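Local coordinates for dihydrodipicolinate reductase N-terminus domain-containing protein (Mycobacterium smegmatis, PDB 6IAQ), which acts as an amine dehydrogenase, using bound NADP(H) in the asymmetric reductive amination of ketones and probably the reverse oxidation of amines, at residues 112-117 against 322-327; 156-161 against 288-293; 10-15 against 31-36; 168-173 against 235-240. One frame throughout, in Å; residues are numbered along the deposited sequence.

Contact 1. Residues 112-117 against 322-327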
# COMPACT_ATOMS: atom_id res chain seq x y z
N TYR A 112 6.30 -16.00 -5.46
CA TYR A 112 6.99 -16.48 -4.25
C TYR A 112 7.13 -17.99 -4.37
O TYR A 112 6.27 -18.73 -3.90
CB TYR A 112 6.26 -16.05 -2.98
CG TYR A 112 7.15 -16.08 -1.77
CD1 TYR A 112 7.94 -14.98 -1.42
CD2 TYR A 112 7.26 -17.24 -1.01
CE1 TYR A 112 8.80 -15.04 -0.33
CE2 TYR A 112 8.11 -17.31 0.08
CZ TYR A 112 8.88 -16.20 0.41
OH TYR A 112 9.72 -16.27 1.48
N PRO A 113 8.19 -18.49 -5.06
CA PRO A 113 8.27 -19.90 -5.42
C PRO A 113 9.01 -20.83 -4.45
O PRO A 113 8.98 -22.03 -4.67
CB PRO A 113 9.05 -19.80 -6.73
CG PRO A 113 10.07 -18.71 -6.46
CD PRO A 113 9.29 -17.70 -5.64
N TRP A 114 9.61 -20.27 -3.39
CA TRP A 114 10.56 -20.99 -2.51
C TRP A 114 9.89 -22.25 -1.89
O TRP A 114 10.60 -23.27 -1.76
CB TRP A 114 11.07 -20.06 -1.41
CG TRP A 114 11.77 -18.85 -1.92
CD1 TRP A 114 11.27 -17.59 -1.95
CD2 TRP A 114 13.10 -18.77 -2.48
NE1 TRP A 114 12.19 -16.73 -2.50
CE2 TRP A 114 13.33 -17.41 -2.81
CE3 TRP A 114 14.12 -19.69 -2.72
CZ2 TRP A 114 14.53 -16.96 -3.38
CZ3 TRP A 114 15.30 -19.25 -3.27
CH2 TRP A 114 15.51 -17.90 -3.61
N GLU A 115 8.61 -22.19 -1.54
CA GLU A 115 7.94 -23.30 -0.82
C GLU A 115 7.33 -24.28 -1.82
O GLU A 115 7.42 -25.50 -1.57
CB GLU A 115 6.86 -22.78 0.13
CG GLU A 115 7.35 -21.72 1.11
CD GLU A 115 8.52 -22.15 1.97
OE1 GLU A 115 8.50 -23.29 2.44
OE2 GLU A 115 9.42 -21.32 2.18
N THR A 116 6.71 -23.80 -2.91
CA THR A 116 5.99 -24.70 -3.85
C THR A 116 7.00 -25.42 -4.76
O THR A 116 6.70 -26.51 -5.17
CB THR A 116 4.89 -23.95 -4.63
OG1 THR A 116 5.48 -22.79 -5.22
CG2 THR A 116 3.73 -23.57 -3.74
N SER A 117 8.14 -24.80 -5.09
CA SER A 117 9.16 -25.34 -6.03
C SER A 117 10.56 -25.09 -5.47
O SER A 117 11.34 -24.30 -6.01
CB SER A 117 8.98 -24.73 -7.40
OG SER A 117 7.85 -25.28 -8.07
N PRO A 322 21.65 -9.73 -7.47
CA PRO A 322 21.48 -10.92 -8.29
C PRO A 322 20.78 -12.01 -7.48
O PRO A 322 20.85 -11.99 -6.26
CB PRO A 322 22.91 -11.34 -8.68
CG PRO A 322 23.73 -10.06 -8.48
CD PRO A 322 23.06 -9.34 -7.32
N GLY A 323 20.13 -12.94 -8.19
CA GLY A 323 19.33 -14.02 -7.59
C GLY A 323 17.85 -13.85 -7.89
O GLY A 323 17.48 -12.94 -8.66
N ILE A 324 17.03 -14.75 -7.37
CA ILE A 324 15.56 -14.59 -7.29
C ILE A 324 15.29 -13.51 -6.25
O ILE A 324 15.63 -13.74 -5.07
CB ILE A 324 14.84 -15.91 -6.93
CG1 ILE A 324 14.97 -16.95 -8.05
CG2 ILE A 324 13.36 -15.65 -6.62
CD1 ILE A 324 14.31 -18.27 -7.68
N VAL A 325 14.75 -12.37 -6.67
CA VAL A 325 14.32 -11.30 -5.72
C VAL A 325 12.80 -11.17 -5.82
O VAL A 325 12.31 -10.80 -6.90
CB VAL A 325 15.06 -9.98 -6.00
CG1 VAL A 325 14.61 -8.92 -4.99
CG2 VAL A 325 16.59 -10.14 -5.93
N THR A 326 12.08 -11.49 -4.76
CA THR A 326 10.61 -11.42 -4.67
C THR A 326 10.16 -9.98 -4.36
O THR A 326 10.91 -9.21 -3.73
CB THR A 326 10.09 -12.42 -3.64
OG1 THR A 326 10.75 -12.16 -2.40
CG2 THR A 326 10.36 -13.85 -4.07
N VAL A 327 8.96 -9.64 -4.79
CA VAL A 327 8.46 -8.24 -4.84
C VAL A 327 8.24 -7.66 -3.43
O VAL A 327 8.29 -6.45 -3.29
CB VAL A 327 7.18 -8.17 -5.69
CG1 VAL A 327 7.53 -8.39 -7.16
CG2 VAL A 327 6.10 -9.12 -5.18
O HOH W 1 12.56 -13.89 -1.71

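Contact 2. Residues 156-161 against 288-293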
# COMPACT_ATOMS: atom_id res chain seq x y z
N ALA A 156 -2.73 -2.64 11.80
CA ALA A 156 -3.41 -3.49 12.81
C ALA A 156 -2.57 -3.54 14.09
O ALA A 156 -1.33 -3.50 13.99
CB ALA A 156 -3.66 -4.87 12.26
N HIS A 157 -3.23 -3.58 15.25
CA HIS A 157 -2.58 -3.86 16.56
C HIS A 157 -2.49 -5.37 16.77
O HIS A 157 -1.44 -5.85 17.17
CB HIS A 157 -3.38 -3.24 17.71
CG HIS A 157 -2.65 -3.33 19.01
ND1 HIS A 157 -3.20 -3.94 20.12
CD2 HIS A 157 -1.43 -2.90 19.37
CE1 HIS A 157 -2.33 -3.89 21.11
NE2 HIS A 157 -1.25 -3.24 20.68
N ARG A 158 -3.57 -6.07 16.53
CA ARG A 158 -3.64 -7.54 16.64
C ARG A 158 -4.38 -8.08 15.42
O ARG A 158 -5.46 -7.56 15.10
CB ARG A 158 -4.32 -7.97 17.94
CG ARG A 158 -4.12 -9.45 18.25
CD ARG A 158 -5.08 -10.00 19.29
NE ARG A 158 -6.40 -10.24 18.73
CZ ARG A 158 -7.52 -9.59 19.04
NH1 ARG A 158 -8.66 -9.91 18.44
NH2 ARG A 158 -7.52 -8.61 19.93
N ILE A 159 -3.82 -9.10 14.79
CA ILE A 159 -4.47 -9.76 13.62
C ILE A 159 -4.92 -11.15 14.04
O ILE A 159 -4.04 -11.94 14.47
CB ILE A 159 -3.50 -9.79 12.42
CG1 ILE A 159 -3.18 -8.37 11.95
CG2 ILE A 159 -4.09 -10.67 11.31
CD1 ILE A 159 -2.12 -8.30 10.84
N ASP A 160 -6.20 -11.46 13.87
CA ASP A 160 -6.72 -12.84 13.99
C ASP A 160 -6.74 -13.49 12.61
O ASP A 160 -6.19 -14.58 12.47
CB ASP A 160 -8.11 -12.85 14.62
CG ASP A 160 -8.11 -12.26 16.02
OD1 ASP A 160 -7.11 -12.43 16.72
OD2 ASP A 160 -9.10 -11.57 16.37
N THR A 161 -7.37 -12.84 11.63
CA THR A 161 -7.58 -13.40 10.28
C THR A 161 -7.36 -12.32 9.22
O THR A 161 -7.95 -11.22 9.34
CB THR A 161 -8.99 -13.97 10.14
OG1 THR A 161 -9.21 -14.79 11.28
CG2 THR A 161 -9.14 -14.83 8.90
N GLU A 288 -9.70 -9.30 10.36
CA GLU A 288 -10.40 -9.45 11.67
C GLU A 288 -9.33 -9.39 12.76
O GLU A 288 -8.34 -10.14 12.69
CB GLU A 288 -11.21 -10.74 11.72
CG GLU A 288 -12.33 -10.75 10.69
CD GLU A 288 -13.00 -12.10 10.51
OE1 GLU A 288 -14.18 -12.13 10.17
OE2 GLU A 288 -12.33 -13.13 10.69
N GLY A 289 -9.51 -8.47 13.70
CA GLY A 289 -8.59 -8.32 14.83
C GLY A 289 -8.88 -7.02 15.54
O GLY A 289 -10.05 -6.64 15.58
N GLU A 290 -7.84 -6.37 16.03
CA GLU A 290 -7.92 -5.02 16.63
C GLU A 290 -7.12 -4.09 15.73
O GLU A 290 -5.90 -4.19 15.67
CB GLU A 290 -7.38 -5.08 18.06
CG GLU A 290 -7.47 -3.74 18.80
CD GLU A 290 -6.86 -3.69 20.20
OE1 GLU A 290 -6.67 -4.78 20.82
OE2 GLU A 290 -6.57 -2.56 20.66
N PRO A 291 -7.76 -3.21 14.92
CA PRO A 291 -9.21 -3.19 14.75
C PRO A 291 -9.59 -4.11 13.59
O PRO A 291 -8.71 -4.71 13.00
CB PRO A 291 -9.44 -1.73 14.34
CG PRO A 291 -8.26 -1.43 13.47
CD PRO A 291 -7.10 -2.19 14.09
N ASN A 292 -10.87 -4.17 13.24
CA ASN A 292 -11.33 -4.79 11.96
C ASN A 292 -11.07 -3.81 10.82
O ASN A 292 -11.39 -2.60 10.98
CB ASN A 292 -12.80 -5.21 11.98
CG ASN A 292 -13.08 -6.29 13.01
OD1 ASN A 292 -12.23 -7.15 13.27
ND2 ASN A 292 -14.25 -6.24 13.63
N LEU A 293 -10.51 -4.30 9.71
CA LEU A 293 -10.12 -3.45 8.56
C LEU A 293 -10.72 -4.03 7.29
O LEU A 293 -10.96 -5.26 7.23
CB LEU A 293 -8.61 -3.38 8.45
CG LEU A 293 -7.92 -2.68 9.60
CD1 LEU A 293 -6.51 -3.20 9.78
CD2 LEU A 293 -7.93 -1.17 9.40

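Contact 3. Residues 10-15 against 31-36. With NAP (NADP nicotinamide-adenine-dinucleotide phosphate), chain F.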
# COMPACT_ATOMS: atom_id res chain seq x y z
N ALA A 10 15.63 -4.07 -23.96
CA ALA A 10 14.73 -5.16 -23.51
C ALA A 10 14.46 -6.17 -24.63
O ALA A 10 14.37 -5.74 -25.80
CB ALA A 10 13.44 -4.55 -23.01
N VAL A 11 14.32 -7.44 -24.27
CA VAL A 11 13.77 -8.52 -25.14
C VAL A 11 12.37 -8.88 -24.61
O VAL A 11 12.23 -9.14 -23.40
CB VAL A 11 14.71 -9.73 -25.19
CG1 VAL A 11 14.01 -11.00 -25.69
CG2 VAL A 11 15.91 -9.43 -26.09
N VAL A 12 11.36 -8.84 -25.48
CA VAL A 12 9.98 -9.24 -25.08
C VAL A 12 9.86 -10.74 -25.38
O VAL A 12 10.01 -11.17 -26.55
CB VAL A 12 8.84 -8.34 -25.62
CG1 VAL A 12 9.34 -7.05 -26.27
CG2 VAL A 12 7.85 -9.04 -26.51
N TYR A 13 9.81 -11.53 -24.30
CA TYR A 13 9.85 -12.99 -24.29
C TYR A 13 8.40 -13.49 -24.20
O TYR A 13 7.78 -13.45 -23.10
CB TYR A 13 10.74 -13.43 -23.13
CG TYR A 13 11.37 -14.79 -23.24
CD1 TYR A 13 10.75 -15.83 -23.91
CD2 TYR A 13 12.57 -15.05 -22.62
CE1 TYR A 13 11.30 -17.10 -23.95
CE2 TYR A 13 13.16 -16.31 -22.67
CZ TYR A 13 12.52 -17.33 -23.36
OH TYR A 13 13.08 -18.57 -23.40
N GLY A 14 7.88 -13.97 -25.35
CA GLY A 14 6.46 -14.24 -25.58
C GLY A 14 5.80 -12.98 -26.11
O GLY A 14 6.20 -11.87 -25.71
N VAL A 15 4.87 -13.13 -27.04
CA VAL A 15 4.21 -12.00 -27.73
C VAL A 15 2.71 -12.29 -27.75
O VAL A 15 2.10 -12.23 -28.84
CB VAL A 15 4.78 -11.77 -29.14
CG1 VAL A 15 4.34 -10.42 -29.65
CG2 VAL A 15 6.29 -11.86 -29.14
N VAL A 31 11.87 2.72 -23.53
CA VAL A 31 12.73 1.50 -23.52
C VAL A 31 13.03 1.12 -24.98
O VAL A 31 12.17 1.31 -25.85
CB VAL A 31 12.07 0.34 -22.74
CG1 VAL A 31 12.81 -0.96 -22.93
CG2 VAL A 31 11.96 0.66 -21.27
N GLN A 32 14.24 0.63 -25.22
CA GLN A 32 14.65 0.12 -26.55
C GLN A 32 14.32 -1.37 -26.60
O GLN A 32 14.95 -2.16 -25.85
CB GLN A 32 16.13 0.39 -26.80
CG GLN A 32 16.47 1.86 -26.89
CD GLN A 32 17.96 2.10 -26.88
OE1 GLN A 32 18.51 2.74 -25.99
NE2 GLN A 32 18.62 1.54 -27.88
N ILE A 33 13.36 -1.76 -27.44
CA ILE A 33 13.10 -3.21 -27.66
C ILE A 33 14.12 -3.67 -28.72
O ILE A 33 14.06 -3.14 -29.84
CB ILE A 33 11.64 -3.48 -28.06
CG1 ILE A 33 10.66 -3.00 -26.97
CG2 ILE A 33 11.46 -4.96 -28.39
CD1 ILE A 33 9.21 -3.04 -27.41
N VAL A 34 14.98 -4.62 -28.38
CA VAL A 34 16.06 -5.10 -29.28
C VAL A 34 15.79 -6.54 -29.72
O VAL A 34 16.54 -7.03 -30.58
CB VAL A 34 17.44 -4.95 -28.61
CG1 VAL A 34 17.67 -3.49 -28.26
CG2 VAL A 34 17.62 -5.86 -27.41
N GLY A 35 14.76 -7.19 -29.17
CA GLY A 35 14.48 -8.59 -29.54
C GLY A 35 13.11 -9.05 -29.08
O GLY A 35 12.51 -8.37 -28.22
N ALA A 36 12.61 -10.15 -29.65
CA ALA A 36 11.25 -10.66 -29.39
C ALA A 36 11.22 -12.16 -29.73
O ALA A 36 11.74 -12.56 -30.80
CB ALA A 36 10.24 -9.86 -30.16
PA NAP F . -1.06 -15.97 -24.18
O1A NAP F . -1.75 -14.91 -24.91
O2A NAP F . -1.38 -17.48 -24.37
O5B NAP F . 0.53 -15.73 -24.44
C5B NAP F . 1.52 -16.72 -24.15
C4B NAP F . 2.68 -16.53 -25.11
O4B NAP F . 3.75 -17.43 -24.84
C3B NAP F . 2.33 -16.73 -26.61
O3B NAP F . 2.83 -15.54 -27.26
C2B NAP F . 3.13 -17.94 -27.09
O2B NAP F . 3.68 -17.78 -28.42
C1B NAP F . 4.28 -17.83 -26.14
N9A NAP F . 5.06 -19.04 -25.89
C8A NAP F . 4.66 -20.24 -25.41
N7A NAP F . 5.74 -21.01 -25.26
C5A NAP F . 6.83 -20.27 -25.58
C6A NAP F . 8.30 -20.44 -25.63
N6A NAP F . 8.87 -21.59 -25.29
N1A NAP F . 9.05 -19.41 -26.03
C2A NAP F . 8.55 -18.21 -26.37
N3A NAP F . 7.22 -17.96 -26.36
C4A NAP F . 6.37 -18.97 -26.00
O3 NAP F . -1.19 -15.76 -22.56
PN NAP F . -1.13 -14.30 -21.77
O1N NAP F . -2.49 -13.79 -21.40
O2N NAP F . -0.20 -13.36 -22.46
O5D NAP F . -0.46 -14.97 -20.48
C5D NAP F . 0.88 -15.48 -20.40
C4D NAP F . 1.26 -16.01 -19.05
O4D NAP F . 1.25 -14.88 -18.11
C3D NAP F . 0.30 -17.07 -18.58
O3D NAP F . 0.95 -18.16 -17.95
C2D NAP F . -0.57 -16.32 -17.57
O2D NAP F . -1.14 -17.24 -16.63
C1D NAP F . 0.45 -15.28 -17.00
N1N NAP F . -0.23 -14.10 -16.44
C2N NAP F . 0.11 -13.72 -15.22
C3N NAP F . -0.55 -12.65 -14.63
C7N NAP F . -0.16 -12.16 -13.26
O7N NAP F . -0.90 -11.31 -12.76
N7N NAP F . 0.96 -12.59 -12.64
C4N NAP F . -1.54 -11.98 -15.35
C5N NAP F . -1.87 -12.39 -16.64
C6N NAP F . -1.18 -13.46 -17.15
P2B NAP F . 2.76 -17.63 -29.72
O1X NAP F . 2.07 -16.30 -29.65
O2X NAP F . 3.76 -17.50 -30.87
O3X NAP F . 1.94 -18.92 -29.59

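Contact 4. Residues 168-173 against 235-240. With NAP (NADP nicotinamide-adenine-dinucleotide phosphate), chain F.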
# COMPACT_ATOMS: atom_id res chain seq x y z
N TRP A 168 -11.15 -12.68 -11.45
CA TRP A 168 -10.66 -12.18 -12.75
C TRP A 168 -11.30 -12.98 -13.89
O TRP A 168 -11.80 -14.09 -13.66
CB TRP A 168 -9.13 -12.14 -12.81
CG TRP A 168 -8.45 -13.39 -12.40
CD1 TRP A 168 -7.93 -13.66 -11.17
CD2 TRP A 168 -8.16 -14.54 -13.22
NE1 TRP A 168 -7.33 -14.90 -11.17
CE2 TRP A 168 -7.47 -15.46 -12.41
CE3 TRP A 168 -8.39 -14.86 -14.57
CZ2 TRP A 168 -6.99 -16.67 -12.91
CZ3 TRP A 168 -7.95 -16.07 -15.05
CH2 TRP A 168 -7.25 -16.95 -14.23
N ASN A 169 -11.30 -12.36 -15.06
CA ASN A 169 -11.97 -12.81 -16.30
C ASN A 169 -10.93 -13.49 -17.22
O ASN A 169 -10.06 -12.79 -17.73
CB ASN A 169 -12.63 -11.64 -17.00
CG ASN A 169 -13.47 -12.03 -18.18
OD1 ASN A 169 -13.64 -13.21 -18.47
ND2 ASN A 169 -14.01 -11.05 -18.87
N VAL A 170 -11.08 -14.79 -17.45
CA VAL A 170 -10.32 -15.54 -18.49
C VAL A 170 -10.23 -14.73 -19.79
O VAL A 170 -9.17 -14.71 -20.40
CB VAL A 170 -10.97 -16.92 -18.73
CG1 VAL A 170 -10.53 -17.53 -20.05
CG2 VAL A 170 -10.64 -17.84 -17.59
N ASP A 171 -11.32 -14.10 -20.22
CA ASP A 171 -11.38 -13.47 -21.57
C ASP A 171 -10.60 -12.15 -21.59
O ASP A 171 -10.53 -11.56 -22.66
CB ASP A 171 -12.83 -13.31 -22.04
CG ASP A 171 -13.32 -14.57 -22.76
OD1 ASP A 171 -12.57 -15.57 -22.78
OD2 ASP A 171 -14.45 -14.54 -23.28
N ASP A 172 -10.04 -11.70 -20.47
CA ASP A 172 -9.09 -10.56 -20.45
C ASP A 172 -7.68 -11.04 -20.85
O ASP A 172 -6.83 -10.17 -21.05
CB ASP A 172 -9.02 -9.87 -19.08
CG ASP A 172 -10.17 -8.93 -18.77
OD1 ASP A 172 -10.95 -8.59 -19.70
OD2 ASP A 172 -10.28 -8.52 -17.60
N PHE A 173 -7.44 -12.35 -20.91
CA PHE A 173 -6.09 -12.95 -21.07
C PHE A 173 -6.10 -13.95 -22.24
O PHE A 173 -7.15 -14.10 -22.90
CB PHE A 173 -5.67 -13.62 -19.75
CG PHE A 173 -5.79 -12.66 -18.59
CD1 PHE A 173 -4.88 -11.62 -18.43
CD2 PHE A 173 -6.84 -12.77 -17.70
CE1 PHE A 173 -5.01 -10.72 -17.39
CE2 PHE A 173 -6.98 -11.86 -16.66
CZ PHE A 173 -6.07 -10.84 -16.51
N MET A 235 -22.63 -19.46 -23.42
CA MET A 235 -21.64 -18.35 -23.40
C MET A 235 -20.63 -18.58 -24.52
O MET A 235 -20.67 -19.63 -25.17
CB MET A 235 -20.85 -18.31 -22.09
CG MET A 235 -21.65 -18.64 -20.89
SD MET A 235 -20.69 -18.62 -19.38
CE MET A 235 -19.85 -17.03 -19.48
N ARG A 236 -19.71 -17.66 -24.68
CA ARG A 236 -18.61 -17.72 -25.65
C ARG A 236 -17.35 -17.30 -24.90
O ARG A 236 -17.45 -16.39 -24.07
CB ARG A 236 -18.88 -16.81 -26.86
CG ARG A 236 -17.85 -17.02 -27.96
CD ARG A 236 -18.23 -16.52 -29.33
NE ARG A 236 -17.53 -17.32 -30.33
CZ ARG A 236 -16.27 -17.13 -30.71
NH1 ARG A 236 -15.73 -17.92 -31.62
NH2 ARG A 236 -15.55 -16.15 -30.19
N SER A 237 -16.23 -17.99 -25.11
CA SER A 237 -14.89 -17.56 -24.64
C SER A 237 -14.18 -16.92 -25.82
O SER A 237 -13.84 -17.64 -26.77
CB SER A 237 -14.08 -18.69 -24.09
OG SER A 237 -12.74 -18.28 -23.86
N GLU A 238 -13.98 -15.61 -25.77
CA GLU A 238 -13.16 -14.88 -26.77
C GLU A 238 -11.71 -15.37 -26.67
O GLU A 238 -11.01 -15.38 -27.71
CB GLU A 238 -13.31 -13.37 -26.61
CG GLU A 238 -14.68 -12.87 -27.03
CD GLU A 238 -15.14 -13.35 -28.40
OE1 GLU A 238 -16.30 -13.83 -28.49
OE2 GLU A 238 -14.35 -13.27 -29.37
N ALA A 239 -11.23 -15.78 -25.50
CA ALA A 239 -9.81 -16.19 -25.35
C ALA A 239 -9.53 -17.44 -26.20
O ALA A 239 -8.44 -17.53 -26.77
CB ALA A 239 -9.46 -16.41 -23.90
N LEU A 240 -10.47 -18.39 -26.25
CA LEU A 240 -10.28 -19.66 -27.01
C LEU A 240 -11.07 -19.67 -28.33
O LEU A 240 -10.84 -20.57 -29.12
CB LEU A 240 -10.63 -20.83 -26.09
CG LEU A 240 -9.62 -21.06 -24.96
CD1 LEU A 240 -10.09 -22.15 -24.02
CD2 LEU A 240 -8.25 -21.39 -25.50
PA NAP F . -1.06 -15.97 -24.18
O1A NAP F . -1.75 -14.91 -24.91
O2A NAP F . -1.38 -17.48 -24.37
O5B NAP F . 0.53 -15.73 -24.44
C5B NAP F . 1.52 -16.72 -24.15
C4B NAP F . 2.68 -16.53 -25.11
O4B NAP F . 3.75 -17.43 -24.84
C3B NAP F . 2.33 -16.73 -26.61
O3B NAP F . 2.83 -15.54 -27.26
C2B NAP F . 3.13 -17.94 -27.09
O2B NAP F . 3.68 -17.78 -28.42
C1B NAP F . 4.28 -17.83 -26.14
N9A NAP F . 5.06 -19.04 -25.89
C8A NAP F . 4.66 -20.24 -25.41
N7A NAP F . 5.74 -21.01 -25.26
C5A NAP F . 6.83 -20.27 -25.58
C6A NAP F . 8.30 -20.44 -25.63
N6A NAP F . 8.87 -21.59 -25.29
N1A NAP F . 9.05 -19.41 -26.03
C2A NAP F . 8.55 -18.21 -26.37
N3A NAP F . 7.22 -17.96 -26.36
C4A NAP F . 6.37 -18.97 -26.00
O3 NAP F . -1.19 -15.76 -22.56
PN NAP F . -1.13 -14.30 -21.77
O1N NAP F . -2.49 -13.79 -21.40
O2N NAP F . -0.20 -13.36 -22.46
O5D NAP F . -0.46 -14.97 -20.48
C5D NAP F . 0.88 -15.48 -20.40
C4D NAP F . 1.26 -16.01 -19.05
O4D NAP F . 1.25 -14.88 -18.11
C3D NAP F . 0.30 -17.07 -18.58
O3D NAP F . 0.95 -18.16 -17.95
C2D NAP F . -0.57 -16.32 -17.57
O2D NAP F . -1.14 -17.24 -16.63
C1D NAP F . 0.45 -15.28 -17.00
N1N NAP F . -0.23 -14.10 -16.44
C2N NAP F . 0.11 -13.72 -15.22
C3N NAP F . -0.55 -12.65 -14.63
C7N NAP F . -0.16 -12.16 -13.26
O7N NAP F . -0.90 -11.31 -12.76
N7N NAP F . 0.96 -12.59 -12.64
C4N NAP F . -1.54 -11.98 -15.35
C5N NAP F . -1.87 -12.39 -16.64
C6N NAP F . -1.18 -13.46 -17.15
P2B NAP F . 2.76 -17.63 -29.72
O1X NAP F . 2.07 -16.30 -29.65
O2X NAP F . 3.76 -17.50 -30.87
O3X NAP F . 1.94 -18.92 -29.59

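Contact 1. Residues 112-117 against 322-327
The edge strand of the parallel Rossmann-type sheet, 323-324, meets the loop 112-117 through Ile324 of the strand and Thr326 just after it, whose side chains pack against Trp114, Tyr112 and Pro113. No direct hydrogen bond joins the two segments; the fit is one of methyl groups against rings. Ile324 and Trp114 approach from opposite directions, and the branch CG2 of Ile324 reaches CZ2 of Trp114 at 3.7 Å, oblique to the indole. Its other branch ends at CD1, 4.4 Å from CG of Pro113. Thr326 plays the same part for two rings at once. With its hydroxyl set between the backbone N and the carbonyl carbon (chi1 56°), the CG2 methyl is left to lie 3.8 Å from CD1 of Tyr112 and equally far from NE1 of Trp114. The two rings also lean on each other, CD1 of Trp114 resting over one face of the Tyr112 ring near its rim. Asp125 of helix 118-130 holds the backbone N of Ile324, while Asp328 bonds to the hydroxyl of Thr326. A water completes the polar side: it accepts from NE1 of Trp114 at 3.0 Å and donates to OG1 of Thr326 at 2.6 Å.

Contact 2. Residues 156-161 against 288-293
Backbone hydrogen bonds carry most of the contact between Arg158 and Glu290 and between Thr161 and Glu288, two antiparallel hydrogen-bonded pairs. In each, one carbonyl takes two donors. The O of Glu290 accepts from N of His157 at 2.8 Å and from N of Arg158 at 3.1 Å, and the O of Glu288 serves N of Asp160 and N of Thr161 likewise. Return bonds run from N of Glu290 to O of Arg158 and from N of Glu288 to O of Thr161. Each doubling is a classic beta bulge in the mixed sheet of the C-terminal domain, one at the start of strand 158-169, the other at its corner at Asp160, where strand 282-288 ends. Between them, CA of Gly289 makes a CA-H...O contact with O of Arg158 (3.2 Å).

Among the charged groups, Arg158 holds Asp160 side-on, NE to OD1 and NH1 to OD2, the latter at 2.7 Å on the syn lone pair. A bend at chi3 (77°) turns one guanidinium face over the backbone of Gly289 and Glu290. OE1 of Glu290 is 4.0 Å from NH2 of Arg158, too far for a salt bridge; Glu288 pairs with Arg163.

Glu290 and His157 lie side by side without a hydrogen bond, OE1 3.6 Å from ND1, which is buried with no partner in the model.

In apolar contact, CB of Ala156 meets CD1 of Leu293 at 4.1 Å. The second subunit covers this end, its Lys29 bonding to O of His157.

Contact 3. Residues 10-15 against 31-36
Val12 and Ile33 lie on one face of the sheet with their side chains slanting across each other, CG1 of Val12 3.7 Å from CG2 of Ile33. Ala10 and Ala36 share that face: CB of Ala10 touches CG1 of Val31 at 3.6 Å, and Leu48 packs on Val12, Ile33 and Ala36. Val11 points to the other face, where CG2 comes to 3.8 Å from CA of Gly35; a hydrogen in place of a side chain at Gly35 makes room for this branch. The same CG2 meets CG2 of Val34: with CG1 of Val34 beside the backbone N (chi1 -59°), CG2 falls between the backbone N and the carbonyl carbon.

The strands run parallel, 27° apart, as the first beta-alpha-beta unit of a Rossmann fold, with helix 17-28 making the crossover. Their ladder uses N of Ala10 to O of Gln32 (2.8 Å), N of Val34 to O of Ala10, and N of Val12 to O of Gly35.

Beyond the strand end the chain enters the NADP pocket. Tyr13 turns its ring edge to the adenine, CE1 lying 3.8 Å from C2A of NADP, and N of Val15 donates to the ribose O3B of NADP at 3.2 Å.

Contact 4. Residues 168-173 against 235-240
Asp171 reaches across to Ser237, Glu238 and Ala239 with a carboxylate that takes three donors. Its chi1 of -87° and nearly flat chi2 bring both oxygens up to the turn after strand 235-237. OD1 of Asp171 accepts from OG of Ser237 at 2.9 Å through its syn lone pair and from N of Ala239 at 3.0 Å from above the carboxylate plane. OD2 of Asp171 takes N of Glu238 at 2.8 Å, again from above the plane. Two backbone N-H groups and a hydroxyl thus fix the rotation of the carboxylate and would be expected to favour its charged form.

Ser237 meets Asp171 because its hydroxyl lies opposite its own backbone N (chi1 171°); the same OG also receives a weak bond from N of Leu240. Glu238 bends at chi2, which carries its carboxylate away from Asp171 and toward NH2 of Arg236, whose salt bridge to OE1 of Glu238 measures 3.0 Å.

The Asp171 side of the contact is a 3-10 turn at the end of strand 158-169, in the C-terminal domain. An Asx turn opens it, OD1 of Asn169 accepting from N of Asp171, and the turn delivers Phe173 to the NADP pocket. There C5N of the nicotinamide lies oblique to the Phe173 ring, 3.6 Å from its CD1, and CB of Phe173 approaches the phosphate oxygen O1N; the neighbouring Gly174 donates its backbone N to the cofactor. CB of Ala239 has CG1 of Val170 as its apolar partner, and separately lies 3.4 Å from the carbonyl O of Phe173.

In the fold
From the N terminus, contact 3 closes first, a short loop through helix 17-28 that starts the parallel nucleotide-binding sheet. Contact 1 opens well after it and closes the widest loop, returning the chain near its C-terminal end to that sheet's opposite edge, strand 323-324. Within that span lies contact 2, and within contact 2 lies contact 4, so the three are enclosed one in another and none cross. Contacts 2 and 4 use the two ends of strand 158-169, their centres 37 Å apart: one faces the second subunit, the other the cofactor. Contacts 3 and 4 belong to different family regions, the dihydrodipicolinate reductase N-terminal and the diaminopentanoate dehydrogenase C-terminal, yet both touch NADP, with about 11 Å between their nearest atoms.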